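Local coordinates for alpha-L-rhamnosidase (Streptomyces avermitilis, PDB 3W5M), which hydrolyses terminal non-reducing alpha-L-rhamnose residues from citrus flavonoid glycosides and gum arabic, and binds L-rhamnose through a calcium-dependent carbohydrate-binding module, at residues T221-S225 against W268-D272; R310-V316 against V365-N370; R590-T594 against R621-L625; D810-A814 against H846-G850. All blocks are in the same frame, centred on the assembly; numbering follows the deposited sequence.

Contact 1. Residues T221-S225 against W268-D272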
loop_
_atom_site.group_PDB
_atom_site.type_symbol
_atom_site.label_atom_id
_atom_site.label_comp_id
_atom_site.label_asym_id
_atom_site.label_seq_id
_atom_site.Cartn_x
_atom_site.Cartn_y
_atom_site.Cartn_z
ATOM N N THR A 221 10.112 -10.377 -46.509
ATOM C CA THR A 221 8.821 -9.807 -46.877
ATOM C C THR A 221 8.021 -9.503 -45.622
ATOM O O THR A 221 7.773 -10.378 -44.800
ATOM C CB THR A 221 8.068 -10.770 -47.787
ATOM O OG1 THR A 221 8.856 -11.003 -48.968
ATOM C CG2 THR A 221 6.701 -10.195 -48.185
ATOM N N LEU A 222 7.649 -8.237 -45.453
ATOM C CA LEU A 222 6.826 -7.810 -44.326
ATOM C C LEU A 222 5.444 -7.613 -44.908
ATOM O O LEU A 222 5.307 -7.147 -46.051
ATOM C CB LEU A 222 7.351 -6.477 -43.748
ATOM C CG LEU A 222 8.885 -6.431 -43.583
ATOM C CD1 LEU A 222 9.363 -5.058 -43.172
ATOM C CD2 LEU A 222 9.311 -7.471 -42.545
ATOM N N ALA A 223 4.428 -7.991 -44.144
ATOM C CA ALA A 223 3.053 -7.836 -44.595
ATOM C C ALA A 223 2.185 -7.446 -43.434
ATOM O O ALA A 223 2.338 -7.956 -42.308
ATOM C CB ALA A 223 2.558 -9.131 -45.250
ATOM N N VAL A 224 1.233 -6.551 -43.685
ATOM C CA VAL A 224 0.452 -6.007 -42.582
ATOM C C VAL A 224 -0.956 -5.901 -43.102
ATOM O O VAL A 224 -1.151 -5.424 -44.205
ATOM C CB VAL A 224 0.970 -4.593 -42.196
ATOM C CG1 VAL A 224 0.017 -3.868 -41.266
ATOM C CG2 VAL A 224 2.315 -4.703 -41.512
ATOM N N SER A 225 -1.921 -6.396 -42.337
ATOM C CA SER A 225 -3.335 -5.968 -42.503
ATOM C C SER A 225 -3.630 -4.938 -41.415
ATOM O O SER A 225 -3.076 -5.012 -40.326
ATOM C CB SER A 225 -4.300 -7.157 -42.421
ATOM O OG SER A 225 -4.262 -7.764 -41.135
ATOM N N TRP A 268 -0.799 -13.988 -49.775
ATOM C CA TRP A 268 -0.453 -12.552 -49.845
ATOM C C TRP A 268 0.568 -12.123 -48.817
ATOM O O TRP A 268 1.149 -11.034 -48.947
ATOM C CB TRP A 268 -1.698 -11.642 -49.750
ATOM C CG TRP A 268 -2.258 -11.540 -48.368
ATOM C CD1 TRP A 268 -3.169 -12.381 -47.801
ATOM C CD2 TRP A 268 -1.969 -10.530 -47.375
ATOM N NE1 TRP A 268 -3.461 -11.967 -46.531
ATOM C CE2 TRP A 268 -2.724 -10.852 -46.231
ATOM C CE3 TRP A 268 -1.117 -9.414 -47.333
ATOM C CZ2 TRP A 268 -2.691 -10.083 -45.057
ATOM C CZ3 TRP A 268 -1.065 -8.647 -46.135
ATOM C CH2 TRP A 268 -1.856 -8.989 -45.029
ATOM N N ARG A 269 0.770 -12.935 -47.772
ATOM C CA ARG A 269 1.817 -12.630 -46.789
ATOM C C ARG A 269 3.175 -13.221 -47.195
ATOM O O ARG A 269 4.187 -12.913 -46.579
ATOM C CB ARG A 269 1.425 -13.075 -45.382
ATOM C CG ARG A 269 0.143 -12.422 -44.843
ATOM C CD ARG A 269 -0.105 -12.778 -43.390
ATOM N NE ARG A 269 -1.163 -11.957 -42.784
ATOM C CZ ARG A 269 -0.964 -10.824 -42.077
ATOM N NH1 ARG A 269 0.248 -10.330 -41.880
ATOM N NH2 ARG A 269 -1.999 -10.162 -41.572
ATOM N N GLU A 270 3.193 -14.048 -48.238
ATOM C CA GLU A 270 4.427 -14.800 -48.580
ATOM C C GLU A 270 5.377 -14.030 -49.470
ATOM O O GLU A 270 4.944 -13.152 -50.240
ATOM C CB GLU A 270 4.114 -16.138 -49.275
ATOM C CG GLU A 270 3.074 -17.005 -48.604
ATOM C CD GLU A 270 3.540 -17.629 -47.304
ATOM O OE1 GLU A 270 4.745 -17.568 -46.994
ATOM O OE2 GLU A 270 2.683 -18.176 -46.584
ATOM N N PRO A 271 6.677 -14.377 -49.411
ATOM C CA PRO A 271 7.645 -13.699 -50.256
ATOM C C PRO A 271 7.292 -13.602 -51.743
ATOM O O PRO A 271 7.474 -12.527 -52.324
ATOM C CB PRO A 271 8.921 -14.515 -50.044
ATOM C CG PRO A 271 8.810 -14.963 -48.626
ATOM C CD PRO A 271 7.341 -15.226 -48.392
ATOM N N ASP A 272 6.795 -14.679 -52.353
ATOM C CA ASP A 272 6.700 -14.703 -53.825
ATOM C C ASP A 272 5.348 -14.295 -54.422
ATOM O O ASP A 272 5.091 -14.496 -55.616
ATOM C CB ASP A 272 7.178 -16.054 -54.384
ATOM C CG ASP A 272 8.703 -16.182 -54.378
ATOM O OD1 ASP A 272 9.392 -15.136 -54.316
ATOM O OD2 ASP A 272 9.211 -17.334 -54.445
HETATM O O HOH W 1 5.137 -11.721 -44.251
HETATM O O HOH W 2 -5.126 -10.121 -41.638
#

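Contact 2. Residues R310-V316 against V365-N370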
loop_
_atom_site.group_PDB
_atom_site.type_symbol
_atom_site.label_atom_id
_atom_site.label_comp_id
_atom_site.label_asym_id
_atom_site.label_seq_id
_atom_site.Cartn_x
_atom_site.Cartn_y
_atom_site.Cartn_z
ATOM N N ARG A 310 38.236 3.148 -5.122
ATOM C CA ARG A 310 39.271 2.667 -4.229
ATOM C C ARG A 310 39.117 3.378 -2.884
ATOM O O ARG A 310 38.864 4.587 -2.837
ATOM C CB ARG A 310 40.632 2.963 -4.880
ATOM C CG ARG A 310 41.853 2.299 -4.262
ATOM C CD ARG A 310 43.111 3.108 -4.587
ATOM N NE ARG A 310 44.357 2.386 -4.315
ATOM C CZ ARG A 310 45.574 2.939 -4.293
ATOM N NH1 ARG A 310 45.735 4.246 -4.511
ATOM N NH2 ARG A 310 46.643 2.184 -4.042
ATOM N N LEU A 311 39.215 2.625 -1.796
ATOM C CA LEU A 311 39.229 3.187 -0.455
ATOM C C LEU A 311 40.615 2.964 0.172
ATOM O O LEU A 311 41.338 2.055 -0.254
ATOM C CB LEU A 311 38.142 2.542 0.414
ATOM C CG LEU A 311 36.680 2.786 0.011
ATOM C CD1 LEU A 311 35.742 2.079 0.981
ATOM C CD2 LEU A 311 36.401 4.279 -0.076
ATOM N N PRO A 312 40.991 3.783 1.180
ATOM C CA PRO A 312 42.318 3.568 1.778
ATOM C C PRO A 312 42.402 2.308 2.635
ATOM O O PRO A 312 41.375 1.811 3.101
ATOM C CB PRO A 312 42.513 4.817 2.648
ATOM C CG PRO A 312 41.129 5.246 2.995
ATOM C CD PRO A 312 40.310 4.951 1.768
ATOM N N HIS A 313 43.620 1.800 2.845
ATOM C CA HIS A 313 43.851 0.707 3.797
ATOM C C HIS A 313 43.999 1.263 5.209
ATOM O O HIS A 313 45.114 1.365 5.741
ATOM C CB HIS A 313 45.094 -0.118 3.419
ATOM C CG HIS A 313 44.994 -0.775 2.079
ATOM N ND1 HIS A 313 44.758 -2.126 1.929
ATOM C CD2 HIS A 313 45.086 -0.264 0.827
ATOM C CE1 HIS A 313 44.706 -2.419 0.641
ATOM N NE2 HIS A 313 44.904 -1.308 -0.049
ATOM N N LYS A 314 42.871 1.653 5.795
ATOM C CA LYS A 314 42.808 2.135 7.163
ATOM C C LYS A 314 41.639 1.466 7.801
ATOM O O LYS A 314 40.703 1.057 7.119
ATOM C CB LYS A 314 42.491 3.633 7.215
ATOM C CG LYS A 314 43.550 4.562 6.701
ATOM C CD LYS A 314 43.028 5.973 6.876
ATOM C CE LYS A 314 43.837 6.942 6.054
ATOM N NZ LYS A 314 43.296 8.321 6.211
ATOM N N LYS A 315 41.655 1.428 9.125
ATOM C CA LYS A 315 40.579 0.862 9.905
ATOM C C LYS A 315 39.298 1.725 9.779
ATOM O O LYS A 315 39.322 2.918 10.047
ATOM C CB LYS A 315 41.032 0.736 11.362
ATOM C CG LYS A 315 39.949 0.357 12.358
ATOM C CD LYS A 315 39.418 -1.055 12.132
ATOM C CE LYS A 315 38.543 -1.495 13.298
ATOM N NZ LYS A 315 39.336 -1.649 14.551
ATOM N N VAL A 316 38.208 1.095 9.348
ATOM C CA VAL A 316 36.890 1.739 9.204
ATOM C C VAL A 316 36.221 1.795 10.560
ATOM O O VAL A 316 36.149 0.785 11.275
ATOM C CB VAL A 316 35.995 0.956 8.215
ATOM C CG1 VAL A 316 34.577 1.519 8.169
ATOM C CG2 VAL A 316 36.627 0.933 6.833
ATOM N N VAL A 365 32.224 -2.581 3.465
ATOM C CA VAL A 365 33.246 -1.817 2.741
ATOM C C VAL A 365 34.595 -2.514 2.881
ATOM O O VAL A 365 34.787 -3.267 3.827
ATOM C CB VAL A 365 33.362 -0.353 3.223
ATOM C CG1 VAL A 365 32.084 0.411 2.900
ATOM C CG2 VAL A 365 33.643 -0.293 4.710
ATOM N N ARG A 366 35.491 -2.248 1.941
ATOM C CA ARG A 366 36.805 -2.909 1.860
ATOM C C ARG A 366 37.939 -1.920 1.713
ATOM O O ARG A 366 37.747 -0.828 1.150
ATOM C CB ARG A 366 36.859 -3.824 0.628
ATOM C CG ARG A 366 35.863 -4.956 0.621
ATOM C CD ARG A 366 35.978 -5.727 -0.691
ATOM N NE ARG A 366 35.029 -6.842 -0.725
ATOM C CZ ARG A 366 34.860 -7.679 -1.748
ATOM N NH1 ARG A 366 35.599 -7.582 -2.852
ATOM N NH2 ARG A 366 33.956 -8.640 -1.647
ATOM N N PRO A 367 39.146 -2.309 2.182
ATOM C CA PRO A 367 40.341 -1.589 1.762
ATOM C C PRO A 367 40.565 -1.845 0.295
ATOM O O PRO A 367 40.321 -2.950 -0.178
ATOM C CB PRO A 367 41.469 -2.264 2.563
ATOM C CG PRO A 367 40.925 -3.574 3.025
ATOM C CD PRO A 367 39.447 -3.321 3.217
ATOM N N GLY A 368 41.029 -0.850 -0.431
ATOM C CA GLY A 368 41.287 -1.038 -1.836
ATOM C C GLY A 368 39.987 -1.010 -2.607
ATOM O O GLY A 368 39.118 -0.172 -2.344
ATOM N N ALA A 369 39.842 -1.955 -3.529
ATOM C CA ALA A 369 38.824 -1.875 -4.553
ATOM C C ALA A 369 37.432 -2.243 -4.049
ATOM O O ALA A 369 37.223 -3.240 -3.345
ATOM C CB ALA A 369 39.210 -2.706 -5.768
ATOM N N ASN A 370 36.486 -1.395 -4.429
ATOM C CA ASN A 370 35.098 -1.503 -4.005
ATOM C C ASN A 370 34.207 -1.289 -5.223
ATOM O O ASN A 370 34.620 -0.643 -6.196
ATOM C CB ASN A 370 34.764 -0.435 -2.954
ATOM C CG ASN A 370 35.390 -0.707 -1.604
ATOM O OD1 ASN A 370 34.723 -1.176 -0.690
ATOM N ND2 ASN A 370 36.677 -0.355 -1.450
HETATM O O HOH W 3 38.729 1.361 3.317
#

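Contact 3. Residues R590-T594 against R621-L625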
loop_
_atom_site.group_PDB
_atom_site.type_symbol
_atom_site.label_atom_id
_atom_site.label_comp_id
_atom_site.label_asym_id
_atom_site.label_seq_id
_atom_site.Cartn_x
_atom_site.Cartn_y
_atom_site.Cartn_z
ATOM N N ARG A 590 6.136 -14.677 -1.150
ATOM C CA ARG A 590 6.898 -13.849 -0.220
ATOM C C ARG A 590 5.988 -12.684 0.127
ATOM O O ARG A 590 5.718 -11.847 -0.717
ATOM C CB ARG A 590 8.206 -13.372 -0.844
ATOM C CG ARG A 590 9.106 -14.551 -1.234
ATOM C CD ARG A 590 10.379 -14.090 -1.943
ATOM N NE ARG A 590 10.044 -13.313 -3.126
ATOM C CZ ARG A 590 10.733 -12.267 -3.600
ATOM N NH1 ARG A 590 11.858 -11.833 -3.014
ATOM N NH2 ARG A 590 10.283 -11.651 -4.697
ATOM N N VAL A 591 5.472 -12.701 1.345
ATOM C CA VAL A 591 4.480 -11.713 1.817
ATOM C C VAL A 591 5.216 -10.415 2.188
ATOM O O VAL A 591 6.086 -10.438 3.063
ATOM C CB VAL A 591 3.760 -12.263 3.056
ATOM C CG1 VAL A 591 2.771 -11.247 3.642
ATOM C CG2 VAL A 591 3.028 -13.564 2.700
ATOM N N MET A 592 4.856 -9.307 1.527
ATOM C CA MET A 592 5.507 -8.015 1.717
ATOM C C MET A 592 4.550 -6.965 2.224
ATOM O O MET A 592 3.456 -6.862 1.701
ATOM C CB MET A 592 6.033 -7.511 0.385
ATOM C CG MET A 592 7.189 -8.334 -0.117
ATOM S SD MET A 592 7.672 -7.820 -1.784
ATOM C CE MET A 592 8.742 -9.218 -2.184
ATOM N N HIS A 593 4.988 -6.184 3.214
ATOM C CA HIS A 593 4.200 -5.031 3.714
ATOM C C HIS A 593 5.085 -4.141 4.551
ATOM O O HIS A 593 6.272 -4.437 4.765
ATOM C CB HIS A 593 2.939 -5.476 4.514
ATOM C CG HIS A 593 3.197 -6.474 5.601
ATOM N ND1 HIS A 593 3.746 -6.132 6.822
ATOM C CD2 HIS A 593 2.901 -7.798 5.680
ATOM C CE1 HIS A 593 3.819 -7.212 7.586
ATOM N NE2 HIS A 593 3.302 -8.232 6.919
ATOM N N THR A 594 4.533 -3.010 4.991
ATOM C CA THR A 594 5.262 -2.158 5.916
ATOM C C THR A 594 5.844 -2.918 7.128
ATOM O O THR A 594 5.197 -3.811 7.703
ATOM C CB THR A 594 4.405 -0.955 6.357
ATOM O OG1 THR A 594 5.231 -0.038 7.100
ATOM C CG2 THR A 594 3.238 -1.379 7.200
ATOM N N ARG A 621 -2.778 -6.182 6.304
ATOM C CA ARG A 621 -1.362 -6.250 5.904
ATOM C C ARG A 621 -1.197 -6.220 4.387
ATOM O O ARG A 621 -0.221 -5.650 3.866
ATOM C CB ARG A 621 -0.652 -7.437 6.558
ATOM C CG ARG A 621 -0.811 -8.768 5.846
ATOM C CD ARG A 621 -0.149 -9.855 6.666
ATOM N NE ARG A 621 -1.039 -10.345 7.724
ATOM C CZ ARG A 621 -0.738 -11.324 8.581
ATOM N NH1 ARG A 621 0.455 -11.920 8.547
ATOM N NH2 ARG A 621 -1.635 -11.716 9.488
ATOM N N GLY A 622 -2.153 -6.798 3.671
ATOM C CA GLY A 622 -2.082 -6.815 2.212
ATOM C C GLY A 622 -2.169 -5.426 1.602
ATOM O O GLY A 622 -1.672 -5.163 0.497
ATOM N N ASN A 623 -2.821 -4.523 2.327
ATOM C CA ASN A 623 -3.015 -3.178 1.815
ATOM C C ASN A 623 -2.207 -2.107 2.542
ATOM O O ASN A 623 -2.511 -0.893 2.424
ATOM C CB ASN A 623 -4.501 -2.841 1.930
ATOM C CG ASN A 623 -5.315 -3.518 0.859
ATOM O OD1 ASN A 623 -5.265 -3.119 -0.299
ATOM N ND2 ASN A 623 -6.042 -4.570 1.232
ATOM N N PHE A 624 -1.229 -2.528 3.333
ATOM C CA PHE A 624 -0.375 -1.575 4.044
ATOM C C PHE A 624 1.024 -1.683 3.413
ATOM O O PHE A 624 1.976 -2.086 4.061
ATOM C CB PHE A 624 -0.357 -1.883 5.541
ATOM C CG PHE A 624 -1.374 -1.101 6.346
ATOM C CD1 PHE A 624 -2.628 -0.795 5.814
ATOM C CD2 PHE A 624 -1.076 -0.692 7.660
ATOM C CE1 PHE A 624 -3.568 -0.081 6.565
ATOM C CE2 PHE A 624 -2.005 0.016 8.402
ATOM C CZ PHE A 624 -3.252 0.312 7.861
ATOM N N LEU A 625 1.123 -1.326 2.132
ATOM C CA LEU A 625 2.381 -1.301 1.367
ATOM C C LEU A 625 2.618 0.116 0.854
ATOM O O LEU A 625 2.026 0.525 -0.140
ATOM C CB LEU A 625 2.325 -2.248 0.164
ATOM C CG LEU A 625 2.784 -3.685 0.262
ATOM C CD1 LEU A 625 1.629 -4.494 0.891
ATOM C CD2 LEU A 625 3.114 -4.216 -1.142
HETATM O O HOH W 4 1.117 -8.014 2.615
HETATM O O HOH W 5 2.926 -11.105 7.595
#

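Contact 4. Residues D810-A814 against H846-G850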
loop_
_atom_site.group_PDB
_atom_site.type_symbol
_atom_site.label_atom_id
_atom_site.label_comp_id
_atom_site.label_asym_id
_atom_site.label_seq_id
_atom_site.Cartn_x
_atom_site.Cartn_y
_atom_site.Cartn_z
ATOM N N ASP A 810 -34.774 6.090 5.976
ATOM C CA ASP A 810 -35.212 4.956 6.766
ATOM C C ASP A 810 -34.356 3.713 6.473
ATOM O O ASP A 810 -34.863 2.590 6.421
ATOM C CB ASP A 810 -36.723 4.708 6.537
ATOM C CG ASP A 810 -37.358 3.837 7.612
ATOM O OD1 ASP A 810 -36.994 3.968 8.799
ATOM O OD2 ASP A 810 -38.240 3.010 7.272
ATOM N N THR A 811 -33.045 3.930 6.311
ATOM C CA THR A 811 -32.101 2.846 6.082
ATOM C C THR A 811 -31.393 2.454 7.369
ATOM O O THR A 811 -31.354 3.238 8.319
ATOM C CB THR A 811 -31.047 3.227 5.019
ATOM O OG1 THR A 811 -30.324 4.388 5.436
ATOM C CG2 THR A 811 -31.705 3.509 3.671
ATOM N N GLN A 812 -30.831 1.247 7.403
ATOM C CA GLN A 812 -30.030 0.815 8.544
ATOM C C GLN A 812 -28.907 1.848 8.796
ATOM O O GLN A 812 -28.709 2.295 9.936
ATOM C CB GLN A 812 -29.463 -0.598 8.322
ATOM C CG GLN A 812 -30.501 -1.711 8.362
ATOM C CD GLN A 812 -29.883 -3.095 8.406
ATOM O OE1 GLN A 812 -28.704 -3.244 8.702
ATOM N NE2 GLN A 812 -30.680 -4.119 8.107
ATOM N N SER A 813 -28.216 2.249 7.728
ATOM C CA SER A 813 -27.111 3.215 7.823
ATOM C C SER A 813 -27.535 4.601 8.274
ATOM O O SER A 813 -26.788 5.246 9.003
ATOM C CB SER A 813 -26.325 3.302 6.514
ATOM O OG SER A 813 -25.517 2.163 6.412
ATOM N N ALA A 814 -28.737 5.034 7.875
ATOM C CA ALA A 814 -29.317 6.303 8.337
ATOM C C ALA A 814 -29.413 6.374 9.859
ATOM O O ALA A 814 -29.129 7.421 10.445
ATOM C CB ALA A 814 -30.688 6.557 7.708
ATOM N N HIS A 846 -30.229 -9.734 9.208
ATOM C CA HIS A 846 -29.052 -9.450 8.375
ATOM C C HIS A 846 -28.833 -7.950 8.315
ATOM O O HIS A 846 -29.780 -7.165 8.305
ATOM C CB HIS A 846 -29.200 -9.967 6.928
ATOM C CG HIS A 846 -29.241 -11.461 6.803
ATOM N ND1 HIS A 846 -30.391 -12.192 7.006
ATOM C CD2 HIS A 846 -28.281 -12.357 6.469
ATOM C CE1 HIS A 846 -30.133 -13.476 6.827
ATOM N NE2 HIS A 846 -28.861 -13.605 6.494
ATOM N N LEU A 847 -27.568 -7.554 8.255
ATOM C CA LEU A 847 -27.230 -6.167 8.026
ATOM C C LEU A 847 -27.581 -5.743 6.600
ATOM O O LEU A 847 -27.769 -6.579 5.725
ATOM C CB LEU A 847 -25.727 -5.940 8.302
ATOM C CG LEU A 847 -24.681 -6.682 7.457
ATOM C CD1 LEU A 847 -24.490 -6.017 6.090
ATOM C CD2 LEU A 847 -23.376 -6.715 8.227
ATOM N N SER A 848 -27.644 -4.447 6.356
ATOM C CA SER A 848 -27.822 -3.960 5.005
ATOM C C SER A 848 -26.857 -2.819 4.697
ATOM O O SER A 848 -26.921 -2.189 3.640
ATOM C CB SER A 848 -29.259 -3.491 4.807
ATOM O OG SER A 848 -29.420 -2.265 5.479
ATOM N N THR A 849 -25.950 -2.565 5.625
ATOM C CA THR A 849 -25.086 -1.380 5.552
ATOM C C THR A 849 -23.942 -1.529 4.538
ATOM O O THR A 849 -23.416 -2.637 4.377
ATOM C CB THR A 849 -24.463 -1.108 6.938
ATOM O OG1 THR A 849 -23.917 -2.324 7.466
ATOM C CG2 THR A 849 -25.557 -0.652 7.904
ATOM N N GLY A 850 -23.544 -0.416 3.931
ATOM C CA GLY A 850 -22.315 -0.320 3.090
ATOM C C GLY A 850 -21.054 0.131 3.851
ATOM O O GLY A 850 -20.945 -0.086 5.059
#

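Contact 1. Residues T221-S225 against W268-D272
W268 lays the six-membered end of its indole against strand 221-225: CZ3 lies 3.8 Å from A223 CB, and CH2, at the ring edge, meets the backbone at V224 O and S225 N. The ring reaches the strand because CG stands between the backbone N and the carbonyl carbon (chi1 75°). One of its faces carries R269, whose CG sits over the centre of the indole, 3.5 Å above the plane. From there the arginine runs extended to a guanidinium that has W268 CZ2 against one of its faces, toward the rim. R269 NH1 comes to 3.2 Å from A223 O, but the clear bonds of this group go to the next strand, NH1 to S185 OG and NH2 to A183 O. NH2 also donates to a water that is bonded to S225 OG. A second water bridges the main chains, donating to T221 O and R269 O. Farther along, T221 OG1, bonded to T162 OG1, lies 3.2 Å from P271 CA, the two side chains crossing at a slant. A leucine in place of R269 would probably leave S185 OG and A183 O without these donors and break the water link to S225 OG. The arrangement is that of a loop running alongside, and roughly antiparallel to, a strand of a beta-sandwich sheet, here in CBM67; S225 is about 11 Å from calcium ligand N228, measured between side chains.

Contact 2. Residues R310-V316 against V365-N370
L311 enters the contact with CB 3.5 Å from R366 O; its CG then lies 3.5 Å from N370 ND2, and its tip CD1 meets R366 O at 3.5 Å and V365 CB at 4.1 Å while also lying against the N370 amide. The leucine and asparagine side chains cross at about a right angle. N370 folds back on its own segment: OD1 accepts from R366 N in the carbonyl plane, on a lone pair, and ND2 donates almost straight (172°) to R366 O. An alanine in place of N370 would probably leave R366 N and R366 O without these partners and let the 365-367 backbone move more freely. Backbone bonds join the segments in both directions, L311 N to G368 O and G368 N to L311 O, both 2.9 Å. Beyond the leucine, the H313 ring turns one face to the backbone of P367 and G368, with ND1 3.4 Å from P367 CB, and V316 CG2 meets V365 CG2 at 3.9 Å. A water donates to both P312 O and R366 O. Strands 303-311 and 368-377 thus pair antiparallel inside their sheet, the contact lying where 303-311 ends and 368-377 begins, while Y407 of strand 398-407, in the sheet that also holds strand 316-326, packs against L311, P312 and V316.

Contact 3. Residues R590-T594 against R621-L625
H593 and R621 make the CH-pi part of the contact: R621 CB sits over one face of the imidazole, 4.0 Å from its centroid, and R621 CD lies 3.8 Å from H593 CD2. The arginine then bends at chi3 (83°), which leaves its guanidinium nearly perpendicular to the imidazole; NH2 goes on to T617 OG1, and W618 forms a cation-pi pair with the group. Among direct hydrogen bonds, T594 N gives a nearly straight one to F624 O, 2.9 Å long. Within the strand H593 ND1 donates to T594 O at 2.9 Å, with the acceptor close to the ring plane, fixing the ring's rotation. Two waters add bridges: one lies between H593 NE2 and R621 NH1, the other donates to M592 O and, weakly, to R621 O. Van der Waals contacts complete the set. T594 CG2 lies 4.0 Å from F624 CB, the two side chains running side by side, and L625 CD1 packs by M592 O and H593 CA. Strand 587-594, flanked in its sheet by strands 480-493 and 510-515, here meets the C-terminal end of helix 607-622 and the turn after it, while F624 stacks on F660 in helix 658-671.

Contact 4. Residues D810-A814 against H846-G850
The N-terminal end of helix 812-820 in the (alpha/alpha)6-barrel meets the loop between helices 829-842 and 854-863, with T811 as N-cap: its OG1 accepts from A814 N at 3.0 Å. In the helix's first turn, Q812 sends its side chain out to the 846-850 loop. CG is anti to the carbonyl carbon (chi1 -70°) and the chain beyond is extended, bringing the amide alongside the loop backbone. NE2 gives a nearly straight bond (172°) to H846 O, 3.2 Å long and in the plane of both groups, while OE1 accepts from S848 N at 2.8 Å in a bent bond, the donor standing well above the carbonyl plane. One side-chain amide thus takes a donor and an acceptor two residues apart, which fixes which way round it lies. S848 OG presses on the Q812 chain, 3.1 Å from CG, but its hydrogen bond goes to D752. Q812 also packs on L836, L839 and I840 of helix 829-842. The contact is buried, and G850 lies about 8 Å from the side chain of W695, a rhamnose-binding residue, which places the loop near the rhamnose site. D746 bonds both S813 OG and G850 N, tying helix start and loop to one carboxylate. Next to that bond the methyl of T849 packs, CG2 lying 3.9 Å from Q812 CB and 3.2 Å from S813 OG.

Overall arrangement
The four contacts follow one another along the chain without interleaving, none touches another, and no two share a sheet. Contact 1 lies in CBM67, about 50 Å from contact 3 between centres. Contact 2 sits at the surface, at the ends of two inner strands of the beta-sandwich domain that follows, and is about 68 Å from contact 4 on the other side of the chain's centre. Contact 3, only about 7 Å from that centre, joins the ten-stranded sheet to the first helix of the catalytic helical domain. Contact 4 lies farther along in that domain, about 31 Å from contact 3. The contacts thus run from the calcium-dependent sugar-binding module through beta domains to the barrel that holds the rhamnose-cleaving site.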